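Side-chain contacts in aldehyde dehydrogenase 12 (Zea mays, PDB 6D97), which catalyses, as an NAD-dependent L-glutamate gamma-semialdehyde dehydrogenase, the last step of proline catabolism in plants: residues E347-L352 and V389-E394; E354-K357 and L361-G364. All blocks are in the same frame, centred on the assembly; numbering follows the deposited sequence.

Contact 1: E347-L352 and V389-E394; sequences EKMKKL and VLFGGE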
# COMPACT_ATOMS: atom_id res chain seq x y z
N GLU A 347 12.19 44.04 10.58
CA GLU A 347 11.82 44.89 11.72
C GLU A 347 10.94 44.13 12.70
O GLU A 347 11.14 44.22 13.92
CB GLU A 347 11.13 46.16 11.23
CG GLU A 347 12.05 47.15 10.53
CD GLU A 347 12.49 46.69 9.15
OE1 GLU A 347 11.86 45.76 8.61
OE2 GLU A 347 13.46 47.26 8.60
N LYS A 348 9.96 43.37 12.19
CA LYS A 348 9.12 42.56 13.06
C LYS A 348 9.91 41.43 13.70
O LYS A 348 9.67 41.09 14.87
CB LYS A 348 7.92 42.01 12.28
CG LYS A 348 7.00 43.08 11.73
CD LYS A 348 6.06 42.50 10.68
CE LYS A 348 5.18 43.58 10.05
NZ LYS A 348 4.22 44.16 11.03
N MET A 349 10.85 40.84 12.96
CA MET A 349 11.69 39.79 13.54
C MET A 349 12.54 40.32 14.68
O MET A 349 12.74 39.63 15.69
CB MET A 349 12.58 39.17 12.45
CG MET A 349 11.89 38.11 11.61
SD MET A 349 12.80 37.67 10.12
CE MET A 349 14.31 37.00 10.83
N LYS A 350 13.04 41.55 14.54
CA LYS A 350 13.80 42.17 15.62
C LYS A 350 12.93 42.35 16.86
O LYS A 350 13.31 41.96 17.96
CB LYS A 350 14.37 43.51 15.14
CG LYS A 350 15.21 44.24 16.17
CD LYS A 350 16.02 45.34 15.53
CE LYS A 350 16.84 46.10 16.56
NZ LYS A 350 15.97 46.74 17.58
N LYS A 351 11.74 42.94 16.68
CA LYS A 351 10.84 43.16 17.81
C LYS A 351 10.43 41.85 18.46
O LYS A 351 10.35 41.75 19.69
CB LYS A 351 9.61 43.94 17.35
CG LYS A 351 9.87 45.41 17.07
CD LYS A 351 8.74 46.05 16.28
CE LYS A 351 9.01 47.53 16.01
NZ LYS A 351 8.03 48.11 15.05
N LEU A 352 10.19 40.81 17.65
CA LEU A 352 9.77 39.52 18.20
C LEU A 352 10.89 38.86 18.99
O LEU A 352 10.62 38.21 20.01
CB LEU A 352 9.29 38.61 17.08
CG LEU A 352 7.93 38.95 16.46
CD1 LEU A 352 7.76 38.15 15.19
CD2 LEU A 352 6.83 38.62 17.44
N VAL A 389 25.32 42.75 12.03
CA VAL A 389 24.38 42.21 13.00
C VAL A 389 23.04 42.90 12.81
O VAL A 389 22.94 44.13 12.89
CB VAL A 389 24.90 42.39 14.43
CG1 VAL A 389 23.91 41.81 15.44
CG2 VAL A 389 26.27 41.75 14.58
N LEU A 390 21.99 42.10 12.57
CA LEU A 390 20.66 42.67 12.43
C LEU A 390 20.00 42.91 13.78
O LEU A 390 19.37 43.95 14.00
CB LEU A 390 19.79 41.76 11.55
CG LEU A 390 20.23 41.61 10.09
CD1 LEU A 390 19.40 40.53 9.41
CD2 LEU A 390 20.12 42.93 9.34
N PHE A 391 20.14 41.96 14.71
CA PHE A 391 19.72 42.18 16.09
C PHE A 391 20.44 41.17 16.98
O PHE A 391 21.04 40.21 16.51
CB PHE A 391 18.20 42.10 16.25
CG PHE A 391 17.55 40.94 15.55
CD1 PHE A 391 17.46 39.70 16.17
CD2 PHE A 391 17.00 41.09 14.29
CE1 PHE A 391 16.85 38.63 15.53
CE2 PHE A 391 16.39 40.03 13.64
CZ PHE A 391 16.31 38.80 14.27
N GLY A 392 20.36 41.43 18.29
CA GLY A 392 21.04 40.57 19.24
C GLY A 392 22.54 40.78 19.20
O GLY A 392 23.03 41.90 19.02
N GLY A 393 23.29 39.70 19.36
CA GLY A 393 24.73 39.76 19.36
C GLY A 393 25.36 40.05 20.70
O GLY A 393 26.58 40.27 20.76
N GLU A 394 24.59 40.06 21.78
CA GLU A 394 25.08 40.35 23.11
C GLU A 394 24.61 39.27 24.08
O GLU A 394 23.58 38.63 23.85
CB GLU A 394 24.58 41.73 23.59
CG GLU A 394 25.15 42.89 22.79
CD GLU A 394 24.42 44.20 23.06
OE1 GLU A 394 23.36 44.16 23.71
OE2 GLU A 394 24.92 45.25 22.61

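Contact 2: E354-K357 and L361-G364; sequences ERRK and LTIG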
# COMPACT_ATOMS: atom_id res chain seq x y z
N GLU A 354 13.08 40.40 20.75
CA GLU A 354 13.38 41.18 21.94
C GLU A 354 12.34 41.03 23.04
O GLU A 354 12.58 41.50 24.16
CB GLU A 354 13.53 42.66 21.57
CG GLU A 354 14.81 42.96 20.81
CD GLU A 354 14.74 44.21 19.97
OE1 GLU A 354 15.81 44.70 19.54
OE2 GLU A 354 13.62 44.71 19.73
N ARG A 355 11.20 40.40 22.76
CA ARG A 355 10.26 40.05 23.82
C ARG A 355 10.54 38.67 24.40
O ARG A 355 9.81 38.24 25.30
CB ARG A 355 8.81 40.14 23.32
CG ARG A 355 8.50 39.26 22.14
CD ARG A 355 7.00 39.14 21.94
NE ARG A 355 6.66 37.96 21.14
CZ ARG A 355 5.42 37.58 20.84
NH1 ARG A 355 4.39 38.29 21.27
NH2 ARG A 355 5.22 36.49 20.11
N ARG A 356 11.57 37.98 23.92
CA ARG A 356 11.99 36.72 24.52
C ARG A 356 12.82 37.00 25.76
O ARG A 356 13.66 37.90 25.77
CB ARG A 356 12.78 35.90 23.51
CG ARG A 356 11.99 35.65 22.25
CD ARG A 356 12.59 34.55 21.37
NE ARG A 356 11.56 34.00 20.49
CZ ARG A 356 10.94 32.84 20.68
NH1 ARG A 356 11.27 32.08 21.71
NH2 ARG A 356 10.01 32.44 19.82
N LYS A 357 12.57 36.24 26.82
CA LYS A 357 13.20 36.52 28.10
C LYS A 357 13.42 35.24 28.89
O LYS A 357 12.77 34.22 28.66
CB LYS A 357 12.38 37.52 28.93
CG LYS A 357 10.90 37.21 28.99
CD LYS A 357 10.12 38.44 28.59
CE LYS A 357 8.65 38.30 28.94
NZ LYS A 357 7.97 39.62 28.81
N LEU A 361 11.61 31.39 29.89
CA LEU A 361 12.45 30.51 29.09
C LEU A 361 12.10 30.57 27.60
O LEU A 361 12.29 29.59 26.87
CB LEU A 361 12.39 29.07 29.60
CG LEU A 361 13.18 28.89 30.91
CD1 LEU A 361 13.01 27.48 31.46
CD2 LEU A 361 14.65 29.20 30.67
N THR A 362 11.60 31.71 27.14
CA THR A 362 11.56 31.98 25.71
C THR A 362 12.94 32.33 25.16
O THR A 362 13.11 32.37 23.94
CB THR A 362 10.56 33.09 25.40
OG1 THR A 362 10.71 34.15 26.35
CG2 THR A 362 9.14 32.55 25.48
N ILE A 363 13.89 32.63 26.04
CA ILE A 363 15.32 32.54 25.77
C ILE A 363 15.92 31.91 27.01
O ILE A 363 15.38 32.03 28.12
CB ILE A 363 15.97 33.91 25.46
CG1 ILE A 363 17.38 33.74 24.89
CG2 ILE A 363 16.03 34.77 26.71
CD1 ILE A 363 17.41 33.14 23.50
N GLY A 364 17.03 31.20 26.85
CA GLY A 364 17.62 30.53 27.98
C GLY A 364 18.96 29.87 27.76
O GLY A 364 19.65 30.10 26.77

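Contact 1: E347-L352 and V389-E394
The ring of F391 lies against the backbone of helix 345-354, presenting one face to K350 and to the carbonyl of M349. K350 CA sits 4.0 Å from the ring centroid and 23° off the ring normal, a CH-pi contact made by the backbone itself; its nearest ring atom is F391 CD2, at 3.6 Å. Over the same face, M349 O lies 3.9 Å from F391 CZ, displaced toward the rim, while M349 CB approaches F391 CE2 at 4.1 Å. The K350 side chain leaves with CG anti to the backbone N (chi1 -179°), which carries its methylenes past F391 in the opposite direction: CG lies 3.7 Å from F391 CB, and CD continues toward L390 O. Beyond this first shell, the K350 ammonium forms a salt bridge with E354 on the same helix. Backbone bonding to A412 of strand 411-414 holds L390 and F391 in a classic beta bulge, on the outermost strand of the seven-stranded sheet within this chain. F391 also touches Y321 and S353. Helix and edge strand thus meet through dispersion and CH-pi contact, with the lysine contributing its aliphatic stem while its charge is engaged along the helix.

Contact 2: E354-K357 and L361-G364
The guanidinium of R356 meets the carbonyl of T362 at its edge, NH1 donating to T362 O at 2.9 Å with an N-H...O angle of 159°. The oxygen lies essentially in the guanidinium plane, and the donor in turn falls in the plane of the carbonyl, on a lone pair. Extended from CG to NE, the R356 chain brings CB to 3.6 Å and CD to 3.4 Å of T362 O on its way to the NH1 bond.

A second polar link starts from the T362 hydroxyl. With chi1 at 44°, OG1 lies between the backbone N and the carbonyl carbon, where it accepts a nearly straight hydrogen bond from K357 N, 2.8 Å long at 171°. OG1 is also bonded to D360, within the short loop that joins the two segments. The third, a longer backbone bond from I363 N to K357 O at 3.3 Å, approaches from well above the carbonyl plane. Beside it, I363 CG2 packs 3.4 Å from K357 C, while I363 also touches S324, L396, P410 and P436.

Both arginines have further partners beyond the two segments. R356 NH2 forms a salt bridge with D317 on helix 309-321, and NH1 is shared with the backbone O of T547 of the second subunit; R355 NH2 bonds to the carbonyl of P544 of that subunit. One buried guanidinium therefore serves this loop, a helix and the C-terminus of a neighbouring chain, and the carboxylate of D317 probably offsets its charge. The loop is thus held across its two segments by two side-chain bonds and one backbone bond, and R356 ties the same site to the second subunit.

Contacts 1 and 2 show how one excursion of the chain can be closed at two scales. The pair 354-357 and 361-364 is nested inside the longer loop closed by 347-352 and 389-394, and the two centres are about 12 Å apart. Their segments adjoin along the chain through helix 345-354, which supplies a segment to contact 1 and leads directly into contact 2. Helix 309-321 is a common neighbour, and the second subunit's C-terminal tail reaches both, packing L543 on L352. Both contacts lie away from the NAD pocket, with centres about 28 Å and 23 Å from the centre of the chain.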